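Local coordinates for glutamine amido transferase (Methylobacillus flagellatus, PDB 3M3P), which belongs to the class I glutamine amidotransferase family and has an alpha/beta fold built around a mixed central sheet, at residues Ile8-Ala13 / Val33-Arg38; Leu52-Gly57 / Val83-His88; Gly57-Asn62 / His88-Gln93. All coordinates share one frame; numbering follows the deposited sequence.

Interaction 1: residues Ile8-Ala13 / Val33-Arg38; sequences IIQFSA and VLRMDR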
ATOM      1  N   ILE A   8      -0.530   5.882 -10.592  1.00  4.93           N
ATOM      2  CA  ILE A   8      -0.607   4.613  -9.870  1.00  5.92           C
ATOM      3  C   ILE A   8       0.328   3.628 -10.553  1.00  6.50           C
ATOM      4  O   ILE A   8       0.184   3.327 -11.745  1.00  7.96           O
ATOM      5  CB  ILE A   8      -2.043   4.005  -9.813  1.00  5.99           C
ATOM      6  CG1 ILE A   8      -3.044   4.997  -9.223  1.00  8.44           C
ATOM      7  CG2 ILE A   8      -2.006   2.677  -9.084  1.00  7.64           C
ATOM      8  CD1 ILE A   8      -4.469   4.454  -9.074  1.00  8.85           C
ATOM      9  N   ILE A   9       1.307   3.152  -9.810  1.00  6.26           N
ATOM     10  CA  ILE A   9       2.235   2.154 -10.287  1.00  6.23           C
ATOM     11  C   ILE A   9       1.728   0.778  -9.889  1.00  7.46           C
ATOM     12  O   ILE A   9       1.515   0.475  -8.712  1.00  7.16           O
ATOM     13  CB  ILE A   9       3.666   2.371  -9.681  1.00  6.86           C
ATOM     14  CG1 ILE A   9       4.131   3.828  -9.850  1.00  7.37           C
ATOM     15  CG2 ILE A   9       4.673   1.331 -10.253  1.00  8.19           C
ATOM     16  CD1 ILE A   9       4.100   4.357 -11.256  1.00  8.20           C
ATOM     17  N   GLN A  10       1.505  -0.026 -10.926  1.00  7.34           N
ATOM     18  CA  GLN A  10       1.046  -1.391 -10.778  1.00  8.08           C
ATOM     19  C   GLN A  10       2.149  -2.333 -11.260  1.00  9.40           C
ATOM     20  O   GLN A  10       2.910  -2.016 -12.181  1.00 10.41           O
ATOM     21  CB  GLN A  10      -0.227  -1.518 -11.611  1.00  9.49           C
ATOM     22  CG  GLN A  10      -1.050  -2.784 -11.447  1.00 12.25           C
ATOM     23  CD  GLN A  10      -2.480  -2.643 -11.993  1.00  8.41           C
ATOM     24  OE1 GLN A  10      -3.144  -1.539 -11.966  1.00 11.34           O
ATOM     25  NE2 GLN A  10      -2.974  -3.775 -12.411  1.00 12.14           N
ATOM     26  N   PHE A  11       2.268  -3.486 -10.600  1.00  8.11           N
ATOM     27  CA  PHE A  11       3.386  -4.410 -10.800  1.00  8.86           C
ATOM     28  C   PHE A  11       2.959  -5.730 -11.411  1.00  8.31           C
ATOM     29  O   PHE A  11       3.808  -6.504 -11.865  1.00  9.98           O
ATOM     30  CB  PHE A  11       4.083  -4.614  -9.486  1.00  7.72           C
ATOM     31  CG  PHE A  11       4.618  -3.345  -8.907  1.00  7.38           C
ATOM     32  CD1 PHE A  11       5.859  -2.841  -9.343  1.00  8.08           C
ATOM     33  CD2 PHE A  11       3.912  -2.650  -7.954  1.00  7.40           C
ATOM     34  CE1 PHE A  11       6.356  -1.712  -8.808  1.00  8.92           C
ATOM     35  CE2 PHE A  11       4.433  -1.456  -7.420  1.00  8.12           C
ATOM     36  CZ  PHE A  11       5.664  -1.051  -7.826  1.00  7.77           C
ATOM     37  N   SER A  12       1.648  -5.957 -11.501  1.00  8.86           N
ATOM     38  CA  SER A  12       1.088  -7.153 -12.128  1.00  8.91           C
ATOM     39  C   SER A  12      -0.362  -6.905 -12.558  1.00  9.98           C
ATOM     40  O   SER A  12      -1.000  -5.920 -12.153  1.00 10.60           O
ATOM     41  CB  SER A  12       1.090  -8.355 -11.208  1.00  9.08           C
ATOM     42  OG  SER A  12       0.041  -8.250 -10.272  1.00 11.84           O
ATOM     43  N   ALA A  13      -0.894  -7.808 -13.354  1.00 10.51           N
ATOM     44  CA  ALA A  13      -2.280  -7.671 -13.820  1.00  9.59           C
ATOM     45  C   ALA A  13      -3.274  -7.862 -12.696  1.00 10.28           C
ATOM     46  O   ALA A  13      -4.383  -7.308 -12.756  1.00 10.98           O
ATOM     47  CB  ALA A  13      -2.564  -8.698 -14.908  1.00 10.50           C
ATOM     48  N   VAL A  33      -2.737   4.637 -14.534  1.00  9.03           N
ATOM     49  CA  VAL A  33      -1.962   3.452 -14.176  1.00  9.39           C
ATOM     50  C   VAL A  33      -0.833   3.238 -15.168  1.00  8.57           C
ATOM     51  O   VAL A  33      -0.992   3.302 -16.392  1.00  8.63           O
ATOM     52  CB  VAL A  33      -2.886   2.234 -14.166  1.00  9.76           C
ATOM     53  CG1 VAL A  33      -2.126   0.941 -13.985  1.00 11.59           C
ATOM     54  CG2 VAL A  33      -3.980   2.375 -13.035  1.00  9.72           C
ATOM     55  N   LEU A  34       0.324   2.887 -14.622  1.00  7.07           N
ATOM     56  CA  LEU A  34       1.493   2.435 -15.367  1.00  8.10           C
ATOM     57  C   LEU A  34       1.855   1.041 -14.872  1.00  7.82           C
ATOM     58  O   LEU A  34       1.986   0.827 -13.673  1.00  7.74           O
ATOM     59  CB  LEU A  34       2.665   3.372 -15.093  1.00  7.93           C
ATOM     60  CG  LEU A  34       2.538   4.793 -15.611  1.00 10.22           C
ATOM     61  CD1 LEU A  34       3.749   5.647 -15.226  1.00 10.12           C
ATOM     62  CD2 LEU A  34       2.402   4.868 -17.110  1.00 11.92           C
ATOM     63  N   ARG A  35       2.036   0.094 -15.787  1.00  6.85           N
ATOM     64  CA  ARG A  35       2.348  -1.293 -15.500  1.00  6.61           C
ATOM     65  C   ARG A  35       3.867  -1.545 -15.650  1.00  6.94           C
ATOM     66  O   ARG A  35       4.404  -1.576 -16.764  1.00  7.69           O
ATOM     67  CB  ARG A  35       1.576  -2.203 -16.465  1.00  6.53           C
ATOM     68  CG  ARG A  35       0.092  -2.300 -16.108  1.00  8.79           C
ATOM     69  CD  ARG A  35      -0.248  -3.339 -15.010  1.00 11.38           C
ATOM     70  NE  ARG A  35       0.121  -4.676 -15.457  1.00  9.50           N
ATOM     71  CZ  ARG A  35      -0.612  -5.447 -16.272  1.00  9.57           C
ATOM     72  NH1 ARG A  35      -1.821  -5.079 -16.643  1.00 12.89           N
ATOM     73  NH2 ARG A  35      -0.123  -6.586 -16.732  1.00  9.53           N
HETATM   74  N   MSE A  36       4.555  -1.780 -14.533  1.00  6.59           N
HETATM   75  CA  MSE A  36       5.992  -2.039 -14.595  1.00  7.30           C
HETATM   76  C   MSE A  36       6.286  -3.347 -15.318  1.00  6.98           C
HETATM   77  O   MSE A  36       7.374  -3.480 -15.966  1.00  8.25           O
HETATM   78  CB  MSE A  36       6.578  -2.071 -13.184  1.00  7.03           C
HETATM   79  CG  MSE A  36       6.548  -0.753 -12.456  1.00  6.51           C
HETATM   80 SE   MSE A  36       7.348   0.796 -13.327  1.00 11.57          SE
HETATM   81  CE  MSE A  36       5.832   1.491 -14.360  1.00  7.58           C
ATOM     82  N   ASP A  37       5.430  -4.337 -15.149  1.00  8.85           N
ATOM     83  CA  ASP A  37       5.612  -5.646 -15.823  1.00  8.90           C
ATOM     84  C   ASP A  37       5.430  -5.610 -17.339  1.00  9.73           C
ATOM     85  O   ASP A  37       5.780  -6.571 -18.054  1.00 10.53           O
ATOM     86  CB  ASP A  37       4.676  -6.688 -15.203  1.00  8.71           C
ATOM     87  CG  ASP A  37       3.219  -6.319 -15.337  1.00  8.36           C
ATOM     88  OD1 ASP A  37       2.783  -5.198 -14.976  1.00 10.87           O
ATOM     89  OD2 ASP A  37       2.478  -7.228 -15.811  1.00 10.35           O
ATOM     90  N   ARG A  38       4.900  -4.520 -17.847  1.00  9.40           N
ATOM     91  CA  ARG A  38       4.754  -4.314 -19.290  1.00 10.17           C
ATOM     92  C   ARG A  38       5.779  -3.297 -19.767  1.00 11.14           C
ATOM     93  O   ARG A  38       5.717  -2.876 -20.925  1.00 10.57           O
ATOM     94  CB  ARG A  38       3.354  -3.866 -19.627  1.00  9.28           C
ATOM     95  CG  ARG A  38       2.315  -4.878 -19.263  1.00 11.87           C
ATOM     96  CD  ARG A  38       0.970  -4.441 -19.737  1.00 17.19           C
ATOM     97  NE  ARG A  38       0.866  -4.643 -21.176  1.00 18.56           N
ATOM     98  CZ  ARG A  38       0.020  -4.002 -21.973  1.00 18.60           C
ATOM     99  NH1 ARG A  38      -0.795  -3.075 -21.474  1.00 19.57           N
ATOM    100  NH2 ARG A  38       0.018  -4.290 -23.263  1.00 19.90           N
TER
HETATM  101  O   HOH W   1       0.877  -9.603 -14.669  1.00 17.79           O

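Interaction 2: residues Leu52-Gly57 / Val83-His88; sequences LAMMGG and VPVIGH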
ATOM      1  N   LEU A  52       1.449  10.089  -6.046  1.00  6.02           N
ATOM      2  CA  LEU A  52       2.020   8.861  -6.529  1.00  5.78           C
ATOM      3  C   LEU A  52       1.534   7.741  -5.631  1.00  6.01           C
ATOM      4  O   LEU A  52       1.747   7.790  -4.427  1.00  5.98           O
ATOM      5  CB  LEU A  52       3.519   8.945  -6.512  1.00  5.95           C
ATOM      6  CG  LEU A  52       4.268   7.672  -6.867  1.00  6.78           C
ATOM      7  CD1 LEU A  52       4.016   7.377  -8.369  1.00 12.69           C
ATOM      8  CD2 LEU A  52       5.775   7.847  -6.680  1.00  7.91           C
ATOM      9  N   ALA A  53       0.873   6.738  -6.160  1.00  6.19           N
ATOM     10  CA  ALA A  53       0.390   5.588  -5.412  1.00  5.72           C
ATOM     11  C   ALA A  53       1.082   4.364  -5.991  1.00  6.87           C
ATOM     12  O   ALA A  53       1.320   4.289  -7.227  1.00  7.61           O
ATOM     13  CB  ALA A  53      -1.101   5.444  -5.530  1.00  5.97           C
HETATM   14  N   MSE A  54       1.438   3.391  -5.146  1.00  6.00           N
HETATM   15  CA  MSE A  54       2.057   2.130  -5.625  1.00  6.31           C
HETATM   16  C   MSE A  54       1.354   0.981  -4.974  1.00  6.32           C
HETATM   17  O   MSE A  54       1.078   1.014  -3.777  1.00  6.48           O
HETATM   18  CB  MSE A  54       3.545   2.110  -5.234  1.00  5.80           C
HETATM   19  CG  MSE A  54       4.364   3.248  -5.900  1.00  6.81           C
HETATM   20 SE   MSE A  54       6.235   3.202  -5.495  1.00 12.60          SE
HETATM   21  CE  MSE A  54       6.105   4.005  -3.685  1.00  6.88           C
HETATM   22  N   MSE A  55       0.993  -0.021  -5.752  1.00  6.79           N
HETATM   23  CA  MSE A  55       0.338  -1.233  -5.302  1.00  6.43           C
HETATM   24  C   MSE A  55       1.342  -2.290  -4.917  1.00  6.41           C
HETATM   25  O   MSE A  55       2.552  -2.020  -4.818  1.00  6.66           O
HETATM   26  CB  MSE A  55      -0.661  -1.708  -6.365  1.00  7.20           C
HETATM   27  CG  MSE A  55      -1.510  -0.586  -6.991  1.00  8.75           C
HETATM   28 SE   MSE A  55      -2.437   0.638  -5.713  1.00 13.27          SE
HETATM   29  CE  MSE A  55      -3.365  -0.705  -4.611  1.00  9.58           C
ATOM     30  N   GLY A  56       0.867  -3.509  -4.687  1.00  7.21           N
ATOM     31  CA  GLY A  56       1.757  -4.632  -4.348  1.00  7.74           C
ATOM     32  C   GLY A  56       2.238  -5.332  -5.600  1.00  7.45           C
ATOM     33  O   GLY A  56       1.806  -5.065  -6.728  1.00  7.18           O
ATOM     34  N   GLY A  57       3.143  -6.275  -5.451  1.00  7.93           N
ATOM     35  CA  GLY A  57       3.500  -7.096  -6.596  1.00  8.35           C
ATOM     36  C   GLY A  57       4.180  -8.388  -6.233  1.00  7.72           C
ATOM     37  O   GLY A  57       4.652  -8.529  -5.085  1.00  9.19           O
ATOM     38  N   VAL A  83       5.178  15.919  -3.510  1.00  5.78           N
ATOM     39  CA  VAL A  83       4.124  15.188  -4.209  1.00  6.52           C
ATOM     40  C   VAL A  83       3.871  13.958  -3.298  1.00  5.96           C
ATOM     41  O   VAL A  83       4.777  13.148  -3.073  1.00  6.26           O
ATOM     42  CB  VAL A  83       4.597  14.750  -5.607  1.00  6.06           C
ATOM     43  CG1 VAL A  83       3.592  13.815  -6.252  1.00  8.18           C
ATOM     44  CG2 VAL A  83       4.839  15.997  -6.471  1.00  7.39           C
ATOM     45  N   PRO A  84       2.662  13.867  -2.703  1.00  5.26           N
ATOM     46  CA  PRO A  84       2.442  12.794  -1.749  1.00  5.58           C
ATOM     47  C   PRO A  84       2.555  11.411  -2.370  1.00  5.76           C
ATOM     48  O   PRO A  84       2.153  11.186  -3.513  1.00  5.61           O
ATOM     49  CB  PRO A  84       1.026  13.044  -1.258  1.00  6.09           C
ATOM     50  CG  PRO A  84       0.336  13.693  -2.411  1.00  7.09           C
ATOM     51  CD  PRO A  84       1.386  14.559  -3.020  1.00  6.44           C
ATOM     52  N   VAL A  85       3.037  10.468  -1.565  1.00  5.42           N
ATOM     53  CA  VAL A  85       3.190   9.067  -1.939  1.00  5.13           C
ATOM     54  C   VAL A  85       2.394   8.198  -1.012  1.00  5.61           C
ATOM     55  O   VAL A  85       2.428   8.373   0.216  1.00  5.80           O
ATOM     56  CB  VAL A  85       4.701   8.633  -1.946  1.00  5.03           C
ATOM     57  CG1 VAL A  85       4.846   7.190  -2.484  1.00  6.72           C
ATOM     58  CG2 VAL A  85       5.572   9.612  -2.769  1.00  5.88           C
ATOM     59  N   ILE A  86       1.702   7.208  -1.565  1.00  5.47           N
ATOM     60  CA  ILE A  86       1.037   6.163  -0.773  1.00  5.17           C
ATOM     61  C   ILE A  86       1.471   4.815  -1.306  1.00  6.83           C
ATOM     62  O   ILE A  86       1.445   4.580  -2.520  1.00  6.10           O
ATOM     63  CB  ILE A  86      -0.522   6.345  -0.708  1.00  5.14           C
ATOM     64  CG1 ILE A  86      -1.128   5.268   0.202  1.00  6.21           C
ATOM     65  CG2 ILE A  86      -1.150   6.330  -2.109  1.00  6.83           C
ATOM     66  CD1 ILE A  86      -2.585   5.540   0.670  1.00  8.26           C
ATOM     67  N   GLY A  87       1.890   3.881  -0.427  1.00  6.94           N
ATOM     68  CA  GLY A  87       2.358   2.576  -0.865  1.00  7.73           C
ATOM     69  C   GLY A  87       1.674   1.458  -0.147  1.00  7.04           C
ATOM     70  O   GLY A  87       1.526   1.496   1.101  1.00  7.56           O
ATOM     71  N   HIS A  88       1.243   0.475  -0.920  1.00  6.72           N
ATOM     72  CA  HIS A  88       0.503  -0.678  -0.446  1.00  7.81           C
ATOM     73  C   HIS A  88       1.414  -1.936  -0.621  1.00  8.03           C
ATOM     74  O   HIS A  88       1.730  -2.277  -1.744  1.00  7.34           O
ATOM     75  CB  HIS A  88      -0.777  -0.918  -1.315  1.00  7.79           C
ATOM     76  CG  HIS A  88      -1.767   0.231  -1.398  1.00  8.59           C
ATOM     77  ND1 HIS A  88      -1.591   1.335  -2.211  1.00  9.23           N
ATOM     78  CD2 HIS A  88      -2.965   0.407  -0.784  1.00  8.40           C
ATOM     79  CE1 HIS A  88      -2.672   2.109  -2.113  1.00  9.29           C
ATOM     80  NE2 HIS A  88      -3.514   1.564  -1.250  1.00  8.92           N
TER

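Interaction 3: residues Gly57-Asn62 / His88-Gln93; sequences GPMSAN and HCLGGQ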
ATOM      1  N   GLY A  57       3.143  -6.275  -5.451  1.00  7.93           N
ATOM      2  CA  GLY A  57       3.500  -7.096  -6.596  1.00  8.35           C
ATOM      3  C   GLY A  57       4.180  -8.388  -6.233  1.00  7.72           C
ATOM      4  O   GLY A  57       4.652  -8.529  -5.085  1.00  9.19           O
ATOM      5  N   PRO A  58       4.307  -9.289  -7.198  1.00  8.79           N
ATOM      6  CA  PRO A  58       4.844 -10.647  -7.005  1.00  9.53           C
ATOM      7  C   PRO A  58       6.347 -10.727  -7.136  1.00 11.31           C
ATOM      8  O   PRO A  58       6.916 -11.537  -7.925  1.00 14.18           O
ATOM      9  CB  PRO A  58       4.154 -11.466  -8.105  1.00  9.07           C
ATOM     10  CG  PRO A  58       4.048 -10.479  -9.210  1.00  9.35           C
ATOM     11  CD  PRO A  58       3.749  -9.126  -8.561  1.00  9.40           C
HETATM   12  N   MSE A  59       7.012  -9.804  -6.475  1.00 11.84           N
HETATM   13  CA  MSE A  59       8.466  -9.723  -6.497  0.50 10.57           C
HETATM   14  C   MSE A  59       8.930  -9.115  -5.213  1.00 10.75           C
HETATM   15  O   MSE A  59       8.175  -8.458  -4.521  1.00 11.84           O
HETATM   16  CB  MSE A  59       8.889  -8.770  -7.560  0.50 11.51           C
HETATM   17  CG  MSE A  59       8.061  -7.536  -7.495  0.50 11.61           C
HETATM   18 SE   MSE A  59       8.687  -6.304  -8.756  0.50 16.75          SE
HETATM   19  CE  MSE A  59      10.232  -5.701  -7.642  0.50 10.93           C
ATOM     20  N   SER A  60      10.196  -9.316  -4.908  1.00  8.97           N
ATOM     21  CA  SER A  60      10.800  -8.679  -3.779  1.00  8.09           C
ATOM     22  C   SER A  60      11.264  -7.280  -4.149  1.00  7.95           C
ATOM     23  O   SER A  60      11.795  -7.043  -5.245  1.00  8.01           O
ATOM     24  CB  SER A  60      12.012  -9.485  -3.296  1.00  8.26           C
ATOM     25  OG  SER A  60      12.800  -8.774  -2.351  1.00  8.31           O
ATOM     26  N   ALA A  61      11.161  -6.344  -3.200  1.00  7.22           N
ATOM     27  CA  ALA A  61      11.721  -5.036  -3.352  1.00  7.63           C
ATOM     28  C   ALA A  61      13.226  -5.061  -3.652  1.00  7.81           C
ATOM     29  O   ALA A  61      13.785  -4.047  -4.121  1.00  9.35           O
ATOM     30  CB  ALA A  61      11.500  -4.218  -2.062  1.00  9.83           C
ATOM     31  N   ASN A  62      13.891  -6.176  -3.340  1.00  7.65           N
ATOM     32  CA  ASN A  62      15.332  -6.326  -3.564  1.00  7.26           C
ATOM     33  C   ASN A  62      15.696  -6.903  -4.926  1.00  7.05           C
ATOM     34  O   ASN A  62      16.878  -7.057  -5.246  1.00  8.24           O
ATOM     35  CB  ASN A  62      15.973  -7.167  -2.468  1.00  7.59           C
ATOM     36  CG  ASN A  62      15.751  -6.553  -1.080  1.00  7.75           C
ATOM     37  OD1 ASN A  62      15.883  -5.342  -0.901  1.00  8.78           O
ATOM     38  ND2 ASN A  62      15.400  -7.391  -0.117  1.00  7.41           N
ATOM     39  N   HIS A  88       1.243   0.475  -0.920  1.00  6.72           N
ATOM     40  CA  HIS A  88       0.503  -0.678  -0.446  1.00  7.81           C
ATOM     41  C   HIS A  88       1.414  -1.936  -0.621  1.00  8.03           C
ATOM     42  O   HIS A  88       1.730  -2.277  -1.744  1.00  7.34           O
ATOM     43  CB  HIS A  88      -0.777  -0.918  -1.315  1.00  7.79           C
ATOM     44  CG  HIS A  88      -1.767   0.231  -1.398  1.00  8.59           C
ATOM     45  ND1 HIS A  88      -1.591   1.335  -2.211  1.00  9.23           N
ATOM     46  CD2 HIS A  88      -2.965   0.407  -0.784  1.00  8.40           C
ATOM     47  CE1 HIS A  88      -2.672   2.109  -2.113  1.00  9.29           C
ATOM     48  NE2 HIS A  88      -3.514   1.564  -1.250  1.00  8.92           N
ATOM     49  N   CYS A  89       1.776  -2.624   0.472  1.00  7.76           N
ATOM     50  CA  CYS A  89       2.585  -3.822   0.442  1.00  8.30           C
ATOM     51  C   CYS A  89       3.937  -3.566  -0.227  1.00  7.71           C
ATOM     52  O   CYS A  89       4.688  -2.761   0.306  1.00  7.55           O
ATOM     53  CB  CYS A  89       1.757  -4.932  -0.160  1.00  7.74           C
ATOM     54  SG  CYS A  89       2.469  -6.646   0.189  1.00 16.04           S
ATOM     55  N   LEU A  90       4.265  -4.160  -1.394  1.00  6.16           N
ATOM     56  CA  LEU A  90       5.487  -3.796  -2.100  1.00  5.90           C
ATOM     57  C   LEU A  90       5.624  -2.268  -2.202  1.00  5.59           C
ATOM     58  O   LEU A  90       6.715  -1.716  -2.047  1.00  7.24           O
ATOM     59  CB  LEU A  90       5.550  -4.391  -3.518  1.00  7.63           C
ATOM     60  CG  LEU A  90       6.769  -4.029  -4.395  1.00  7.43           C
ATOM     61  CD1 LEU A  90       8.074  -4.530  -3.725  1.00  9.42           C
ATOM     62  CD2 LEU A  90       6.574  -4.650  -5.818  1.00  9.36           C
ATOM     63  N   GLY A  91       4.544  -1.555  -2.511  1.00  6.09           N
ATOM     64  CA  GLY A  91       4.626  -0.107  -2.588  1.00  6.33           C
ATOM     65  C   GLY A  91       5.093   0.537  -1.286  1.00  6.43           C
ATOM     66  O   GLY A  91       5.858   1.506  -1.320  1.00  6.51           O
ATOM     67  N   GLY A  92       4.625   0.044  -0.126  1.00  6.38           N
ATOM     68  CA  GLY A  92       5.128   0.506   1.152  1.00  6.51           C
ATOM     69  C   GLY A  92       6.590   0.217   1.339  1.00  5.66           C
ATOM     70  O   GLY A  92       7.311   0.993   1.942  1.00  5.74           O
ATOM     71  N   GLN A  93       7.005  -0.968   0.904  1.00  6.07           N
ATOM     72  CA  GLN A  93       8.393  -1.349   0.939  1.00  5.23           C
ATOM     73  C   GLN A  93       9.271  -0.491   0.050  1.00  6.66           C
ATOM     74  O   GLN A  93      10.401  -0.159   0.428  1.00  6.38           O
ATOM     75  CB  GLN A  93       8.534  -2.813   0.587  1.00  5.79           C
ATOM     76  CG  GLN A  93       7.926  -3.743   1.616  1.00  5.33           C
ATOM     77  CD  GLN A  93       7.902  -5.167   1.169  1.00  8.79           C
ATOM     78  OE1 GLN A  93       8.072  -5.466  -0.022  1.00 10.59           O
ATOM     79  NE2 GLN A  93       7.615  -6.087   2.086  1.00  6.14           N
TER
HETATM   80  O   HOH W   2       3.338  -6.636  -2.395  1.00 18.12           O
HETATM   81  O   HOH W   3       9.547  -7.404  -1.064  1.00 10.35           O

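Interaction 1: residues Ile8-Ala13 / Val33-Arg38
Arg35 doubles back across Gln10 because its chain turns at chi2 (-83°) and again at chi3 (-62°), whereas Gln10 runs on extended beyond CG. The two chains meet at mid-length, Gln10 CG being 3.7 Å from Arg35 CD, and their amide and guanidinium planes end up 17° apart. They share a face with Ile8 and Val33 on parallel strands 6-10 and 31-35, which helix 18-26 connects as a beta-alpha-beta unit at the edge of the sheet.

The fold-back slides the guanidinium along the chain at Ser12-Ala13: Ala13 CA stands 3.6 Å above its plane, over the centre, and Arg38 CD approaches the opposite face near the rim. In that plane a side-on salt bridge holds Asp37. Arg35 NE reaches Asp37 OD1 at 2.8 Å and Arg35 NH2 reaches Asp37 OD2 at 2.8 Å, each oxygen offering its syn lone pair. Gln10 NE2 donates to Ser12 O over 2.9 Å, coplanar with both the amide and the carbonyl; this fixes the rotation of the amide and leaves Gln10 OE1 beside Val33 CG1 at 3.4 Å. The buried Ser12 N finds no partner in the model.

Backbone pairing joins Leu34 N to Ile8 O and Gln10 N to Leu34 O. A third bond, Met36 N to Gln10 O at 2.9 Å, carries it into the 3-10 segment 36-38. On the other face Ile9 CG2 touches CG of selenomethionine Met36 at 3.6 Å. Past the strand end, the Phe11 side chain lies alongside Met36 while also packing on Leu90 and Leu94 of helix 90-98.

Beyond the strands, a water extends the polar contact, accepting from Ala13 N and donating to Asp37 OD2. Arg35 thus turns one guanidinium face to the chain at Ser12-Ala13, while its charge is probably largely neutralised in plane by Asp37, within segment 33-38.

Interaction 2: residues Leu52-Gly57 / Val83-His88
Ala53 and Ile86 face each other across neighbouring parallel strands of a beta-alpha-beta unit, in which helix 68-81 connects strand 51-54 to strand 85-88. The axes of the two strand segments diverge by just 6°, and the backbone pairing is regular: Leu52 N to Pro84 O, Ile86 N to Leu52 O, Met54 N to Ile86 O and His88 N to Met54 O.

Packing is tight in the middle. Ala53 CB meets Ile86 CG2 at 3.5 Å, on the face that helix 218-237 covers through Tyr233 and Trp236. On the face of Leu52 and Val85, CE of selenomethionine Met54 crosses to Val85 CG1 at 3.6 Å, and Ile75 and Ala78 of helix 68-81 close over this layer.

Toward the start of the strands the side-chain fit relaxes, although the contact is buried throughout. Leu52 CD2 stays 4.3 Å from Val85 CG2, and Val83 only grazes Leu52 N with CG1 at 4.3 Å.

Beyond the last strand pair, selenomethionine Met55 curls at chi2 and chi3 (-51° and -53°), which lays its methyl CE over the His88 ring, 3.7 Å from the centroid, as a CH-pi contact. The ring's NE2 bonds to Tyr233 OH. Its other nitrogen, His88 ND1, donates in the ring plane to Met54 O at 3.1 Å, approaching from above the carbonyl plane, so this oxygen holds both His88 N and His88 ND1.

Interaction 3: residues Gly57-Asn62 / His88-Gln93
Apolar contact between Leu90 and the loop 57-62 makes up most of this interface. Leu90 CG lies opposite the backbone N (chi1 177°), which sends the two methyls out from the start of helix 90-98 into the curve of the loop. Leu90 CD1 meets Ala61 CB at 3.8 Å, and Leu90 CB sits 3.6 Å from Gly57 N. Leu90 CD2 turns to selenomethionine Met59, touching CG at 3.7 Å where the chains cross at about a right angle; Met59 has two conformers, so this touch is less certain.

Direct hydrogen bonds do not cross the contact; two waters bridge it instead. One accepts from Gly57 N at 3.1 Å and from Leu90 N at 2.8 Å. The second accepts from Ala61 N at 2.9 Å and donates to Gln93 OE1 at 2.6 Å, while NE2 of the same amide is held by Gln174 OE1.

Local geometry sets the shape of each segment. Pro58 centres an inverse gamma turn, and Ser60 OG accepts from Asn62 N at 3.0 Å, forming an ST turn; Ser60 OG also bonds to Gln142. On the other side Cys89, the N-cap residue, has the strained backbone angles phi 58° and psi -114°. Together with Gly87 and Gly91 this fits a nucleophile elbow of the Gly-X-Cys-X-Gly kind, as in relatives of this family.

Two backbone N-H groups, of Gly57 and Leu90, thus converge on one water beside that turn. Such an arrangement could stabilise negative charge at the water's position and is consistent with the oxyanion hole of the family.

From the N terminus, the chain leaves strand 6-10, runs through helix 18-26 and returns as strand 31-35 beside it, closing the loop of interaction 1. It then enters strand 51-54, on the other flank of strand 6-10, where Ile9 N meets Ala53 O at 2.8 Å. Interaction 2 closes the next excursion, through helix 68-81 to strand 85-88. Interaction 3 shares Gly57 and His88 with interaction 2, and because their segments alternate along the chain the two cross, while interaction 1 precedes both in series. Phe11 packs against Gly57 and Leu90, bringing the loop 57-62 and the start of helix 90-98 together at the C-terminal ends of the parallel strands.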